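Local structure of enoyl-CoA hydratase/isomerase family protein (Ruegeria pomeroyi, 3L3S) at residues B[218-221]-B[222-226]; B[153-156]-B[157-161]; B[187-191]-B[192-196]. The protein belongs to the crotonase superfamily and probably acts as a hydro-lyase of the enoyl-CoA hydratase/isomerase type in fatty acid metabolism. One frame throughout, in Å; residues are numbered along the deposited sequence.

In the fold
From the N terminus the chain reaches contact 2 first, where helix 150-155 runs out and 157-161 turns the backbone into helix 161-170. Contact 3 follows, closing the short turn that takes the weakly bonded strand 187-188, the last strand of the six-stranded sheet, into helix 194-207. Contact 1 comes last, at the C-terminal end of helix 210-223, just before helix 228-244. All three are local and stand in series, so none nests within or crosses another. Inside one chain contacts 1 and 2 do not touch, their centres about 16 Å apart, but between subunits they meet: the Arg157 side chain of one copy hydrogen-bonds to the backbone O of His223 of another. Contact 3 touches no other subunit.

Contact 1 (B[218-221]-B[222-226]); sequences ETLN and RHLEL
Leu220 and His223 form the dense side of this last helical turn. The imidazole lies against the backbone of Leu220, whose O stands 3.6 Å above the ring plane, over its centre, and whose CA makes a CH-pi contact 4.0 Å from the ring centroid; Leu220 CD1 reaches His223 CE1 at 3.9 Å. The ring gets there because CG sits between the backbone N and the carbonyl carbon (chi1 81°), which folds it back along the helix. With an alanine in place of the imidazole, the backbone of Leu220 and Ser156 of the second subunit would probably be left without the ring they pack on. In the backbone, His223 N donates to Thr219 O at 3.0 Å, but the bond from Leu224 N to Leu220 O is weak as the helix gives way to a type I beta turn, His223 to Leu226.

The looser side belongs to Glu218 and the exposed Arg222. Their planar ends stack 17° apart, with Glu218 CG 3.7 Å from Arg222 NH1; the salt bridge from Glu218 OE1 to Arg222 NH1 is long at 3.9 Å, and no N-H points at the oxygen. The second subunit packs against Thr219, Asn221, His223 and Leu224, while Thr219, Arg222 and His223 rest on helix 228-244.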
loop_
_atom_site.group_PDB
_atom_site.type_symbol
_atom_site.label_atom_id
_atom_site.label_comp_id
_atom_site.label_asym_id
_atom_site.label_seq_id
_atom_site.Cartn_x
_atom_site.Cartn_y
_atom_site.Cartn_z
ATOM N N GLU B 218 18.079 -3.820 -6.257
ATOM C CA GLU B 218 18.555 -3.949 -4.883
ATOM C C GLU B 218 18.242 -2.695 -4.077
ATOM O O GLU B 218 17.692 -2.784 -2.977
ATOM C CB GLU B 218 20.053 -4.245 -4.867
ATOM C CG GLU B 218 20.605 -4.675 -3.522
ATOM C CD GLU B 218 21.926 -5.401 -3.651
ATOM O OE1 GLU B 218 22.860 -4.845 -4.274
ATOM O OE2 GLU B 218 22.020 -6.541 -3.147
ATOM N N THR B 219 18.490 -1.539 -4.688
ATOM C CA THR B 219 18.239 -0.238 -4.070
ATOM C C THR B 219 16.735 -0.026 -3.828
ATOM O O THR B 219 16.356 0.472 -2.766
ATOM C CB THR B 219 18.830 0.890 -4.944
ATOM O OG1 THR B 219 20.236 0.665 -5.104
ATOM C CG2 THR B 219 18.628 2.250 -4.326
ATOM N N LEU B 220 15.901 -0.485 -4.773
ATOM C CA LEU B 220 14.434 -0.368 -4.679
ATOM C C LEU B 220 13.874 -1.130 -3.476
ATOM O O LEU B 220 13.069 -0.590 -2.717
ATOM C CB LEU B 220 13.760 -0.823 -5.988
ATOM C CG LEU B 220 12.237 -1.023 -6.141
ATOM C CD1 LEU B 220 11.435 0.250 -5.810
ATOM C CD2 LEU B 220 11.938 -1.492 -7.562
ATOM N N ASN B 221 14.356 -2.359 -3.291
ATOM C CA ASN B 221 13.944 -3.225 -2.191
ATOM C C ASN B 221 14.358 -2.654 -0.842
ATOM O O ASN B 221 13.565 -2.651 0.106
ATOM C CB ASN B 221 14.537 -4.632 -2.358
ATOM C CG ASN B 221 13.935 -5.389 -3.526
ATOM O OD1 ASN B 221 12.749 -5.227 -3.848
ATOM N ND2 ASN B 221 14.750 -6.220 -4.175
ATOM N N ARG B 222 15.583 -2.134 -0.784
ATOM C CA ARG B 222 16.132 -1.546 0.429
ATOM C C ARG B 222 15.441 -0.260 0.878
ATOM O O ARG B 222 15.146 -0.100 2.065
ATOM C CB ARG B 222 17.626 -1.295 0.262
ATOM C CG ARG B 222 18.474 -2.548 0.310
ATOM C CD ARG B 222 19.933 -2.248 0.004
ATOM N NE ARG B 222 20.815 -3.320 0.478
ATOM C CZ ARG B 222 22.038 -3.567 0.011
ATOM N NH1 ARG B 222 22.561 -2.829 -0.963
ATOM N NH2 ARG B 222 22.760 -4.535 0.554
ATOM N N HIS B 223 15.099 0.612 -0.073
ATOM C CA HIS B 223 14.479 1.879 0.283
ATOM C C HIS B 223 12.993 1.850 0.651
ATOM O O HIS B 223 12.477 2.790 1.275
ATOM C CB HIS B 223 14.866 2.997 -0.706
ATOM C CG HIS B 223 14.091 3.014 -1.984
ATOM N ND1 HIS B 223 12.715 2.989 -2.028
ATOM C CD2 HIS B 223 14.505 3.102 -3.268
ATOM C CE1 HIS B 223 12.314 3.057 -3.283
ATOM N NE2 HIS B 223 13.382 3.127 -4.057
ATOM N N LEU B 224 12.330 0.742 0.309
ATOM C CA LEU B 224 10.912 0.546 0.612
ATOM C C LEU B 224 10.681 0.305 2.110
ATOM O O LEU B 224 9.550 0.393 2.595
ATOM C CB LEU B 224 10.346 -0.604 -0.229
ATOM C CG LEU B 224 9.830 -0.238 -1.633
ATOM C CD1 LEU B 224 9.771 -1.474 -2.504
ATOM C CD2 LEU B 224 8.462 0.439 -1.555
ATOM N N GLU B 225 11.779 0.068 2.834
ATOM C CA GLU B 225 11.766 -0.180 4.278
ATOM C C GLU B 225 12.414 0.975 5.023
ATOM O O GLU B 225 12.711 0.874 6.220
ATOM C CB GLU B 225 12.504 -1.479 4.606
ATOM C CG GLU B 225 11.906 -2.724 3.972
ATOM C CD GLU B 225 12.641 -3.994 4.329
ATOM O OE1 GLU B 225 13.777 -3.921 4.845
ATOM O OE2 GLU B 225 12.068 -5.078 4.113
ATOM N N LEU B 226 12.652 2.064 4.297
ATOM C CA LEU B 226 13.263 3.265 4.862
ATOM C C LEU B 226 12.313 4.453 4.745
ATOM O O LEU B 226 11.352 4.406 3.970
ATOM C CB LEU B 226 14.551 3.611 4.088
ATOM C CG LEU B 226 15.760 2.674 4.032
ATOM C CD1 LEU B 226 16.870 3.323 3.223
ATOM C CD2 LEU B 226 16.230 2.346 5.414
#

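Contact 2 (B[153-156]-B[157-161]); sequences VAVS and RVIGR
The guanidinium of Arg157 meets Ser156 OG at its edge: NH1 donates to that hydroxyl oxygen over 3.3 Å, and OG lies only 2° out of the guanidinium plane. Val153 O approaches the same group obliquely, and its nearest neighbour in the side chain is Arg157 CD, at 3.4 Å. A bend at chi2 (61°) turns the arginine back along the end of the helix and brings its NH1 to the serine. The other terminal nitrogen, NH2, bonds to His223 O of the third subunit, so this one side chain joins its own helix end to a neighbour. For Ser156, chi1 of 62° turns OG back toward the preceding carbonyls, and it bonds to Ala152 O.

The backbone closes the turn round Val155 O, which accepts two bonds: Val158 N comes in at 3.0 Å from above the carbonyl plane, Ile159 N at 3.3 Å nearly in line with C=O. Across the turn a water donates to both Ser156 O (2.7 Å) and Ile159 O (2.9 Å), bridging two carbonyls that could not bond to each other. On the apolar side Val155 and Ile159 run side by side, with CG1 of the valine 3.7 Å from CD1 of the isoleucine.

Gly160 then takes the N-cap position of helix 161-170. Val155 and Ile159 both pack on Val164 of that helix, whereas Ala154 and Val155 lie against helix 118-124; the segments thus join three helices at the subunit interface.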
loop_
_atom_site.group_PDB
_atom_site.type_symbol
_atom_site.label_atom_id
_atom_site.label_comp_id
_atom_site.label_asym_id
_atom_site.label_seq_id
_atom_site.Cartn_x
_atom_site.Cartn_y
_atom_site.Cartn_z
ATOM N N VAL B 153 3.514 -13.280 5.424
ATOM C CA VAL B 153 4.613 -12.314 5.486
ATOM C C VAL B 153 4.908 -11.781 4.079
ATOM O O VAL B 153 4.860 -10.571 3.858
ATOM C CB VAL B 153 5.887 -12.929 6.133
ATOM C CG1 VAL B 153 7.073 -11.970 6.062
ATOM C CG2 VAL B 153 5.620 -13.274 7.573
ATOM N N ALA B 154 5.147 -12.689 3.138
ATOM C CA ALA B 154 5.429 -12.312 1.757
ATOM C C ALA B 154 4.188 -11.759 1.055
ATOM O O ALA B 154 4.301 -10.799 0.289
ATOM C CB ALA B 154 6.005 -13.488 0.979
ATOM N N VAL B 155 3.013 -12.327 1.363
ATOM C CA VAL B 155 1.732 -11.887 0.784
ATOM C C VAL B 155 1.360 -10.461 1.247
ATOM O O VAL B 155 0.924 -9.645 0.432
ATOM C CB VAL B 155 0.563 -12.895 1.088
ATOM C CG1 VAL B 155 -0.746 -12.424 0.471
ATOM C CG2 VAL B 155 0.882 -14.267 0.525
ATOM N N SER B 156 1.599 -10.160 2.529
ATOM C CA SER B 156 1.316 -8.839 3.105
ATOM C C SER B 156 2.139 -7.709 2.496
ATOM O O SER B 156 1.830 -6.538 2.696
ATOM C CB SER B 156 1.519 -8.844 4.611
ATOM O OG SER B 156 2.869 -9.151 4.929
ATOM N N ARG B 157 3.193 -8.073 1.767
ATOM C CA ARG B 157 4.037 -7.089 1.117
ATOM C C ARG B 157 3.569 -6.746 -0.285
ATOM O O ARG B 157 3.956 -5.705 -0.821
ATOM C CB ARG B 157 5.503 -7.534 1.118
ATOM C CG ARG B 157 6.344 -6.922 2.259
ATOM C CD ARG B 157 5.826 -7.314 3.636
ATOM N NE ARG B 157 6.704 -6.881 4.717
ATOM C CZ ARG B 157 6.510 -7.142 6.013
ATOM N NH1 ARG B 157 5.455 -7.843 6.423
ATOM N NH2 ARG B 157 7.387 -6.702 6.904
ATOM N N VAL B 158 2.696 -7.583 -0.855
ATOM C CA VAL B 158 2.200 -7.363 -2.214
ATOM C C VAL B 158 0.717 -6.984 -2.373
ATOM O O VAL B 158 0.275 -6.687 -3.483
ATOM C CB VAL B 158 2.598 -8.532 -3.186
ATOM C CG1 VAL B 158 4.137 -8.701 -3.240
ATOM C CG2 VAL B 158 1.904 -9.846 -2.812
ATOM N N ILE B 159 -0.069 -7.078 -1.302
ATOM C CA ILE B 159 -1.490 -6.683 -1.341
ATOM C C ILE B 159 -1.810 -5.852 -0.099
ATOM O O ILE B 159 -1.063 -5.892 0.875
ATOM C CB ILE B 159 -2.506 -7.892 -1.490
ATOM C CG1 ILE B 159 -2.402 -8.890 -0.336
ATOM C CG2 ILE B 159 -2.306 -8.604 -2.803
ATOM C CD1 ILE B 159 -3.410 -10.031 -0.413
ATOM N N GLY B 160 -2.933 -5.133 -0.127
ATOM C CA GLY B 160 -3.348 -4.274 0.982
ATOM C C GLY B 160 -3.672 -4.991 2.282
ATOM O O GLY B 160 -3.920 -6.198 2.270
ATOM N N ARG B 161 -3.699 -4.245 3.391
ATOM C CA ARG B 161 -3.977 -4.805 4.718
ATOM C C ARG B 161 -5.343 -5.503 4.857
ATOM O O ARG B 161 -5.465 -6.455 5.612
ATOM C CB ARG B 161 -3.795 -3.739 5.808
ATOM C CG ARG B 161 -3.721 -4.293 7.233
ATOM C CD ARG B 161 -3.716 -3.194 8.279
ATOM N NE ARG B 161 -2.401 -2.581 8.465
ATOM C CZ ARG B 161 -1.630 -2.760 9.538
ATOM N NH1 ARG B 161 -2.024 -3.543 10.543
ATOM N NH2 ARG B 161 -0.463 -2.139 9.613
HETATM O O HOH W 1 -0.638 -5.873 3.704
#

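Contact 3 (B[187-191]-B[192-196]); sequences RILPE and AALAT
Pro190 O gathers the backbone bonds of this turn. Ala193 N donates to it at 2.8 Å, with an N-H...O angle of 146° and the nitrogen standing above the carbonyl plane rather than on a lone pair. Leu194 N reaches the same oxygen at 3.1 Å, but that bond is weak, bent to 128°. One carbonyl thus draws the chain round where an extended stretch gives way to a helix.

Outside these bonds the packing is slight. CG of the Pro190 ring touches CB of Ala193 at 3.9 Å, and that methyl also sits 3.6 Å from Pro190 O. Farther in, Leu194 CD1 meets Leu189 CB at 4.1 Å; chi1 of -165° sets CG of Leu194 opposite the backbone N, and the branch comes back toward Leu189. Leu194 is buried, whereas Pro190, Glu191 and Ala192 are exposed.

This turn carries the weakly bonded strand 187-188, outermost in the chain's six-stranded sheet, into helix 194-207. Leu189 keeps backbone bonds to Ala131 of neighbouring strand 128-131, Leu194 packs on Tyr130 of that same strand, and Ile188 rests on helix 176-182.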
loop_
_atom_site.group_PDB
_atom_site.type_symbol
_atom_site.label_atom_id
_atom_site.label_comp_id
_atom_site.label_asym_id
_atom_site.label_seq_id
_atom_site.Cartn_x
_atom_site.Cartn_y
_atom_site.Cartn_z
ATOM N N ARG B 187 -0.324 -9.227 -14.419
ATOM C CA ARG B 187 -1.178 -9.208 -15.604
ATOM C C ARG B 187 -1.810 -10.576 -15.821
ATOM O O ARG B 187 -1.216 -11.595 -15.475
ATOM C CB ARG B 187 -0.339 -8.810 -16.832
ATOM C CG ARG B 187 -1.104 -8.258 -18.020
ATOM C CD ARG B 187 -0.144 -7.706 -19.081
ATOM N NE ARG B 187 -0.868 -7.279 -20.281
ATOM C CZ ARG B 187 -0.307 -6.979 -21.452
ATOM N NH1 ARG B 187 1.012 -7.040 -21.615
ATOM N NH2 ARG B 187 -1.079 -6.662 -22.484
ATOM N N ILE B 188 -3.037 -10.588 -16.342
ATOM C CA ILE B 188 -3.748 -11.836 -16.653
ATOM C C ILE B 188 -3.650 -12.025 -18.157
ATOM O O ILE B 188 -3.994 -11.129 -18.925
ATOM C CB ILE B 188 -5.264 -11.807 -16.286
ATOM C CG1 ILE B 188 -5.475 -11.649 -14.777
ATOM C CG2 ILE B 188 -5.934 -13.117 -16.718
ATOM C CD1 ILE B 188 -6.921 -11.334 -14.411
ATOM N N LEU B 189 -3.167 -13.192 -18.569
ATOM C CA LEU B 189 -3.026 -13.512 -19.987
ATOM C C LEU B 189 -3.684 -14.841 -20.375
ATOM O O LEU B 189 -3.807 -15.737 -19.527
ATOM C CB LEU B 189 -1.540 -13.554 -20.366
ATOM C CG LEU B 189 -0.945 -12.155 -20.511
ATOM C CD1 LEU B 189 0.054 -11.935 -19.398
ATOM C CD2 LEU B 189 -0.373 -11.945 -21.890
ATOM N N PRO B 190 -4.179 -14.969 -21.639
ATOM C CA PRO B 190 -4.800 -16.240 -22.056
ATOM C C PRO B 190 -3.725 -17.337 -21.983
ATOM O O PRO B 190 -2.570 -17.088 -22.346
ATOM C CB PRO B 190 -5.256 -15.951 -23.497
ATOM C CG PRO B 190 -4.451 -14.741 -23.918
ATOM C CD PRO B 190 -4.403 -13.933 -22.669
ATOM N N GLU B 191 -4.096 -18.505 -21.451
ATOM C CA GLU B 191 -3.160 -19.626 -21.240
ATOM C C GLU B 191 -2.269 -20.116 -22.365
ATOM O O GLU B 191 -1.280 -20.798 -22.103
ATOM C CB GLU B 191 -3.820 -20.813 -20.524
ATOM C CG GLU B 191 -5.260 -21.074 -20.870
ATOM C CD GLU B 191 -6.247 -20.294 -20.004
ATOM O OE1 GLU B 191 -6.536 -20.741 -18.872
ATOM O OE2 GLU B 191 -6.752 -19.248 -20.467
ATOM N N ALA B 192 -2.590 -19.718 -23.595
ATOM C CA ALA B 192 -1.801 -20.078 -24.775
ATOM C C ALA B 192 -0.692 -19.040 -24.983
ATOM O O ALA B 192 0.359 -19.346 -25.544
ATOM C CB ALA B 192 -2.695 -20.160 -26.014
ATOM N N ALA B 193 -0.918 -17.836 -24.464
ATOM C CA ALA B 193 0.026 -16.725 -24.586
ATOM C C ALA B 193 0.918 -16.509 -23.366
ATOM O O ALA B 193 1.917 -15.803 -23.463
ATOM C CB ALA B 193 -0.721 -15.440 -24.910
ATOM N N LEU B 194 0.572 -17.151 -22.246
ATOM C CA LEU B 194 1.305 -17.033 -20.976
ATOM C C LEU B 194 2.792 -17.391 -21.030
ATOM O O LEU B 194 3.625 -16.622 -20.551
ATOM C CB LEU B 194 0.602 -17.831 -19.861
ATOM C CG LEU B 194 0.984 -17.565 -18.395
ATOM C CD1 LEU B 194 0.728 -16.106 -18.010
ATOM C CD2 LEU B 194 0.201 -18.478 -17.477
ATOM N N ALA B 195 3.116 -18.512 -21.671
ATOM C CA ALA B 195 4.495 -18.980 -21.805
ATOM C C ALA B 195 5.378 -18.015 -22.605
ATOM O O ALA B 195 6.498 -17.716 -22.182
ATOM C CB ALA B 195 4.530 -20.371 -22.425
ATOM N N THR B 196 4.850 -17.496 -23.718
ATOM C CA THR B 196 5.588 -16.547 -24.570
ATOM C C THR B 196 5.768 -15.198 -23.893
ATOM O O THR B 196 6.854 -14.635 -23.937
ATOM C CB THR B 196 4.905 -16.295 -25.938
ATOM O OG1 THR B 196 3.529 -15.950 -25.736
ATOM C CG2 THR B 196 5.015 -17.515 -26.835
#